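ORF 37 (Human herpesvirus 8 type M, PDB 3FHD) processes branched or non-linear viral DNA intermediates as a magnesium-binding endo- and exonuclease of the PD-(D/E)XK superfamily, acting on double- and single-stranded DNA. Local coordinates at residues K61-A66 / P82-A87; D31-D36 / A66-W71. All coordinates share one frame; numbering follows the deposited sequence.

Contact 1: K61-A66 / P82-A87; sequences KFLKHA and PALRMA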
loop_
_atom_site.group_PDB
_atom_site.type_symbol
_atom_site.label_atom_id
_atom_site.label_comp_id
_atom_site.label_asym_id
_atom_site.label_seq_id
_atom_site.Cartn_x
_atom_site.Cartn_y
_atom_site.Cartn_z
ATOM N N LYS A 61 -7.987 -20.687 -3.836
ATOM C CA LYS A 61 -8.180 -22.064 -3.410
ATOM C C LYS A 61 -9.580 -22.272 -2.809
ATOM O O LYS A 61 -10.179 -23.330 -2.963
ATOM C CB LYS A 61 -7.094 -22.487 -2.416
ATOM C CG LYS A 61 -5.658 -22.518 -2.988
ATOM C CD LYS A 61 -5.489 -23.513 -4.119
ATOM C CE LYS A 61 -3.991 -23.869 -4.350
ATOM N NZ LYS A 61 -3.083 -22.659 -4.443
ATOM N N PHE A 62 -10.087 -21.270 -2.093
ATOM C CA PHE A 62 -11.491 -21.257 -1.673
ATOM C C PHE A 62 -12.460 -21.500 -2.883
ATOM O O PHE A 62 -13.303 -22.398 -2.851
ATOM C CB PHE A 62 -11.770 -19.938 -0.930
ATOM C CG PHE A 62 -13.215 -19.711 -0.589
ATOM C CD1 PHE A 62 -13.811 -20.393 0.470
ATOM C CD2 PHE A 62 -13.960 -18.799 -1.306
ATOM C CE1 PHE A 62 -15.154 -20.159 0.791
ATOM C CE2 PHE A 62 -15.309 -18.559 -1.003
ATOM C CZ PHE A 62 -15.903 -19.240 0.048
ATOM N N LEU A 63 -12.325 -20.719 -3.954
ATOM C CA LEU A 63 -13.256 -20.783 -5.074
ATOM C C LEU A 63 -13.103 -22.066 -5.908
ATOM O O LEU A 63 -14.018 -22.452 -6.671
ATOM C CB LEU A 63 -13.089 -19.544 -5.970
ATOM C CG LEU A 63 -13.426 -18.200 -5.339
ATOM C CD1 LEU A 63 -13.171 -17.077 -6.365
ATOM C CD2 LEU A 63 -14.860 -18.204 -4.827
ATOM N N LYS A 64 -11.960 -22.729 -5.741
ATOM C CA LYS A 64 -11.615 -23.951 -6.480
ATOM C C LYS A 64 -12.028 -25.188 -5.692
ATOM O O LYS A 64 -12.025 -26.290 -6.237
ATOM C CB LYS A 64 -10.103 -24.012 -6.772
ATOM C CG LYS A 64 -9.616 -22.997 -7.830
ATOM C CD LYS A 64 -9.567 -23.629 -9.190
ATOM C CE LYS A 64 -9.539 -22.618 -10.340
ATOM N NZ LYS A 64 -8.800 -23.221 -11.506
ATOM N N HIS A 65 -12.385 -25.003 -4.419
ATOM C CA HIS A 65 -12.738 -26.145 -3.534
ATOM C C HIS A 65 -13.966 -26.891 -4.076
ATOM O O HIS A 65 -14.848 -26.272 -4.669
ATOM C CB HIS A 65 -12.994 -25.630 -2.105
ATOM C CG HIS A 65 -13.075 -26.711 -1.066
ATOM N ND1 HIS A 65 -14.171 -27.540 -0.938
ATOM C CD2 HIS A 65 -12.205 -27.093 -0.097
ATOM C CE1 HIS A 65 -13.968 -28.397 0.051
ATOM N NE2 HIS A 65 -12.779 -28.153 0.573
ATOM N N ALA A 66 -14.035 -28.205 -3.871
ATOM C CA ALA A 66 -15.179 -29.005 -4.318
ATOM C C ALA A 66 -16.546 -28.473 -3.852
ATOM O O ALA A 66 -17.516 -28.493 -4.612
ATOM C CB ALA A 66 -14.998 -30.485 -3.905
ATOM N N PRO A 82 -19.478 -7.471 -3.608
ATOM C CA PRO A 82 -18.495 -8.056 -2.684
ATOM C C PRO A 82 -18.955 -9.267 -1.840
ATOM O O PRO A 82 -18.177 -9.729 -1.000
ATOM C CB PRO A 82 -18.191 -6.883 -1.775
ATOM C CG PRO A 82 -19.550 -6.196 -1.644
ATOM C CD PRO A 82 -20.194 -6.334 -2.984
ATOM N N ALA A 83 -20.184 -9.765 -2.033
ATOM C CA ALA A 83 -20.755 -10.782 -1.144
ATOM C C ALA A 83 -19.899 -12.050 -1.033
ATOM O O ALA A 83 -19.734 -12.601 0.051
ATOM C CB ALA A 83 -22.240 -11.135 -1.547
ATOM N N LEU A 84 -19.372 -12.524 -2.156
ATOM C CA LEU A 84 -18.577 -13.764 -2.114
ATOM C C LEU A 84 -17.211 -13.544 -1.388
ATOM O O LEU A 84 -16.699 -14.437 -0.703
ATOM C CB LEU A 84 -18.413 -14.315 -3.541
ATOM C CG LEU A 84 -17.680 -15.637 -3.735
ATOM C CD1 LEU A 84 -18.249 -16.741 -2.816
ATOM C CD2 LEU A 84 -17.711 -16.049 -5.220
ATOM N N ARG A 85 -16.657 -12.345 -1.525
ATOM C CA ARG A 85 -15.441 -11.948 -0.783
ATOM C C ARG A 85 -15.703 -11.913 0.748
ATOM O O ARG A 85 -14.844 -12.358 1.521
ATOM C CB ARG A 85 -14.953 -10.569 -1.281
ATOM C CG ARG A 85 -13.613 -10.126 -0.689
ATOM C CD ARG A 85 -12.472 -11.032 -1.089
ATOM N NE ARG A 85 -11.272 -10.750 -0.276
ATOM C CZ ARG A 85 -10.048 -11.205 -0.535
ATOM N NH1 ARG A 85 -9.824 -11.899 -1.633
ATOM N NH2 ARG A 85 -9.045 -10.903 0.293
ATOM N N MET A 86 -16.872 -11.392 1.148
ATOM C CA MET A 86 -17.317 -11.394 2.564
ATOM C C MET A 86 -17.443 -12.829 3.081
ATOM O O MET A 86 -16.941 -13.139 4.159
ATOM C CB MET A 86 -18.656 -10.645 2.743
ATOM C CG MET A 86 -18.531 -9.119 2.678
ATOM S SD MET A 86 -17.359 -8.374 3.846
ATOM C CE MET A 86 -16.587 -7.300 2.716
ATOM N N ALA A 87 -18.053 -13.709 2.276
ATOM C CA ALA A 87 -18.168 -15.159 2.596
ATOM C C ALA A 87 -16.783 -15.789 2.827
ATOM O O ALA A 87 -16.566 -16.500 3.825
ATOM C CB ALA A 87 -18.889 -15.897 1.459
#
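Buried apolar packing joins the last turn of helix 59-64 to the first turn of helix 83-100, in the helical region on the N-terminal side of this nuclease. L84 carries the contact from the second helix, and its two methyls divide the work. CD1 meets the rim of the F62 ring, lying near the ring plane 3.9 Å from CE2, so the phenyl presents an edge rather than a face. CD2 lies 3.6 Å from CD2 of L63. F62 reaches across because CG is anti to its backbone N (chi1 173°), which sends the ring out from the helix toward its partner. The CB of L63 starts out roughly alongside the other helix, and it is the end of the branched chain that comes close. Leucine suits position 84, because its forked end can touch F62 with one methyl and L63 with the other. L63 and L84 bridge 9.3 Å between their CA atoms, and the long phenylalanine reaches L84 from the neighbouring position. No hydrogen bond crosses here. Other apolar groups continue the packing: W71 and Y126 touch L84, and V68 touches F62. Next to L84, R85 points away, and its guanidinium is held by the carbonyls of L160 and D162. What results is hydrophobic side-chain packing between helices of the largely helical N-terminal part of the chain, away from the magnesium site of the PD-(D/E)XK fold.

Contact 2: D31-D36 / A66-W71; sequences DLFSED and AKVRDW
D31 OD1 takes the backbone N-H of F33 at 2.9 Å, approached from well above the carboxylate plane, and also a weak bond from H65 NE2. The first bond closes an Asx turn, and the S34 N to D31 O bond of 3.0 Å makes residues 31-34 a type I beta turn as well. Aspartate suits this place because its short side chain can fold back onto the main chain two residues on. The doubly tied turn holds F33 against helix 66-72. Its ring meets V68 with the two side chains at about a right angle, CZ lying 3.8 Å from CG2. The contact thus fastens an irregular N-terminal segment, just ahead of helix 38-42, onto the helical region; H65 and F91 also meet the F33 ring. K67 runs past F33 in the opposite direction, its CD 4.1 Å from F33 CB. A bend at chi4 (109°) brings NZ to 3.8 Å from that same CB, so the flexible aliphatic chain packs at the exposed margin while valine fills the buried side. The ammonium remains 4.7 Å from D31 OD2, too far for a salt bridge, although the opposite charges probably attract. Further along, S34 OG accepts the N-H of D36 at 3.1 Å in an ST turn, and the carbonyls of S34 and D36 both bind K95 NZ.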
loop_
_atom_site.group_PDB
_atom_site.type_symbol
_atom_site.label_atom_id
_atom_site.label_comp_id
_atom_site.label_asym_id
_atom_site.label_seq_id
_atom_site.Cartn_x
_atom_site.Cartn_y
_atom_site.Cartn_z
ATOM N N ASP A 31 -7.965 -27.238 4.740
ATOM C CA ASP A 31 -9.335 -27.211 4.303
ATOM C C ASP A 31 -10.060 -26.098 5.043
ATOM O O ASP A 31 -10.308 -26.214 6.243
ATOM C CB ASP A 31 -9.980 -28.583 4.549
ATOM C CG ASP A 31 -11.334 -28.745 3.852
ATOM O OD1 ASP A 31 -11.787 -27.815 3.151
ATOM O OD2 ASP A 31 -11.948 -29.822 4.018
ATOM N N LEU A 32 -10.404 -25.023 4.325
ATOM C CA LEU A 32 -11.242 -23.974 4.910
ATOM C C LEU A 32 -12.593 -24.533 5.338
ATOM O O LEU A 32 -13.278 -23.946 6.158
ATOM C CB LEU A 32 -11.437 -22.781 3.948
ATOM C CG LEU A 32 -10.324 -21.724 3.815
ATOM C CD1 LEU A 32 -10.711 -20.614 2.835
ATOM C CD2 LEU A 32 -9.927 -21.156 5.168
ATOM N N PHE A 33 -12.974 -25.671 4.769
ATOM C CA PHE A 33 -14.254 -26.301 5.085
ATOM C C PHE A 33 -14.133 -27.414 6.119
ATOM O O PHE A 33 -15.139 -27.910 6.628
ATOM C CB PHE A 33 -14.959 -26.750 3.793
ATOM C CG PHE A 33 -15.332 -25.597 2.905
ATOM C CD1 PHE A 33 -16.429 -24.808 3.208
ATOM C CD2 PHE A 33 -14.554 -25.273 1.798
ATOM C CE1 PHE A 33 -16.766 -23.711 2.401
ATOM C CE2 PHE A 33 -14.874 -24.187 0.979
ATOM C CZ PHE A 33 -15.984 -23.403 1.280
ATOM N N SER A 34 -12.900 -27.786 6.450
ATOM C CA SER A 34 -12.668 -28.795 7.481
ATOM C C SER A 34 -12.962 -28.187 8.844
ATOM O O SER A 34 -12.710 -27.011 9.068
ATOM C CB SER A 34 -11.223 -29.286 7.448
ATOM O OG SER A 34 -10.956 -30.104 8.581
ATOM N N GLU A 35 -13.482 -28.991 9.761
ATOM C CA GLU A 35 -13.723 -28.511 11.128
ATOM C C GLU A 35 -12.495 -28.676 12.047
ATOM O O GLU A 35 -12.511 -28.191 13.183
ATOM C CB GLU A 35 -14.980 -29.159 11.736
ATOM N N ASP A 36 -11.444 -29.344 11.548
ATOM C CA ASP A 36 -10.168 -29.486 12.261
ATOM C C ASP A 36 -9.597 -28.142 12.663
ATOM O O ASP A 36 -9.754 -27.146 11.933
ATOM C CB ASP A 36 -9.139 -30.174 11.374
ATOM C CG ASP A 36 -9.494 -31.622 11.062
ATOM O OD1 ASP A 36 -10.022 -32.351 11.952
ATOM O OD2 ASP A 36 -9.212 -32.043 9.918
ATOM N N ALA A 66 -14.035 -28.205 -3.871
ATOM C CA ALA A 66 -15.179 -29.005 -4.318
ATOM C C ALA A 66 -16.546 -28.473 -3.852
ATOM O O ALA A 66 -17.516 -28.493 -4.612
ATOM C CB ALA A 66 -14.998 -30.485 -3.905
ATOM N N LYS A 67 -16.614 -27.980 -2.621
ATOM C CA LYS A 67 -17.864 -27.496 -2.047
ATOM C C LYS A 67 -18.373 -26.180 -2.668
ATOM O O LYS A 67 -19.578 -26.013 -2.813
ATOM C CB LYS A 67 -17.762 -27.420 -0.518
ATOM C CG LYS A 67 -17.482 -28.771 0.176
ATOM C CD LYS A 67 -17.857 -28.692 1.662
ATOM C CE LYS A 67 -17.763 -30.026 2.399
ATOM N NZ LYS A 67 -16.620 -30.087 3.376
ATOM N N VAL A 68 -17.474 -25.271 -3.063
ATOM C CA VAL A 68 -17.851 -24.043 -3.814
ATOM C C VAL A 68 -18.260 -24.397 -5.254
ATOM O O VAL A 68 -19.231 -23.841 -5.786
ATOM C CB VAL A 68 -16.715 -22.967 -3.817
ATOM C CG1 VAL A 68 -17.111 -21.733 -4.657
ATOM C CG2 VAL A 68 -16.377 -22.517 -2.397
ATOM N N ARG A 69 -17.510 -25.326 -5.866
ATOM C CA ARG A 69 -17.777 -25.829 -7.227
ATOM C C ARG A 69 -19.162 -26.452 -7.325
ATOM O O ARG A 69 -19.921 -26.179 -8.268
ATOM C CB ARG A 69 -16.736 -26.884 -7.622
ATOM C CG ARG A 69 -15.347 -26.344 -7.959
ATOM C CD ARG A 69 -14.432 -27.515 -8.325
ATOM N NE ARG A 69 -13.079 -27.097 -8.694
ATOM C CZ ARG A 69 -12.696 -26.783 -9.928
ATOM N NH1 ARG A 69 -13.564 -26.779 -10.940
ATOM N NH2 ARG A 69 -11.431 -26.450 -10.142
ATOM N N ASP A 70 -19.469 -27.315 -6.345
ATOM C CA ASP A 70 -20.759 -27.985 -6.226
ATOM C C ASP A 70 -21.936 -27.022 -6.060
ATOM O O ASP A 70 -22.967 -27.186 -6.706
ATOM C CB ASP A 70 -20.736 -28.965 -5.043
ATOM C CG ASP A 70 -19.860 -30.198 -5.299
ATOM O OD1 ASP A 70 -19.366 -30.398 -6.437
ATOM O OD2 ASP A 70 -19.662 -30.981 -4.339
ATOM N N TRP A 71 -21.781 -26.052 -5.159
ATOM C CA TRP A 71 -22.748 -24.972 -4.934
ATOM C C TRP A 71 -22.946 -24.153 -6.206
ATOM O O TRP A 71 -24.083 -23.853 -6.584
ATOM C CB TRP A 71 -22.235 -24.080 -3.786
ATOM C CG TRP A 71 -22.988 -22.794 -3.518
ATOM C CD1 TRP A 71 -24.291 -22.665 -3.118
ATOM C CD2 TRP A 71 -22.458 -21.457 -3.591
ATOM N NE1 TRP A 71 -24.607 -21.331 -2.964
ATOM C CE2 TRP A 71 -23.503 -20.572 -3.250
ATOM C CE3 TRP A 71 -21.212 -20.927 -3.943
ATOM C CZ2 TRP A 71 -23.340 -19.182 -3.239
ATOM C CZ3 TRP A 71 -21.045 -19.553 -3.925
ATOM C CH2 TRP A 71 -22.119 -18.692 -3.569
#

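Contacts 1 and 2 lie about 10 Å apart between centres, on the same side of the chain's centre, and share A66. Along the chain their segments alternate: 31-36, 61-66, 66-71, then 82-87, so the loop before helix 38-42 packs on helices that are consecutive in the chain and also pack on one another. Between the contacts, K64 O probably accepts a hydrogen bond from R69 NE at 2.8 Å, spanning the break between helices 59-64 and 66-72. F62 CE1 comes 3.4 Å from F33 CZ, linking the two apolar clusters. Together they tie the N-terminal loop into the helical part of the nuclease, away from its metal-binding residues.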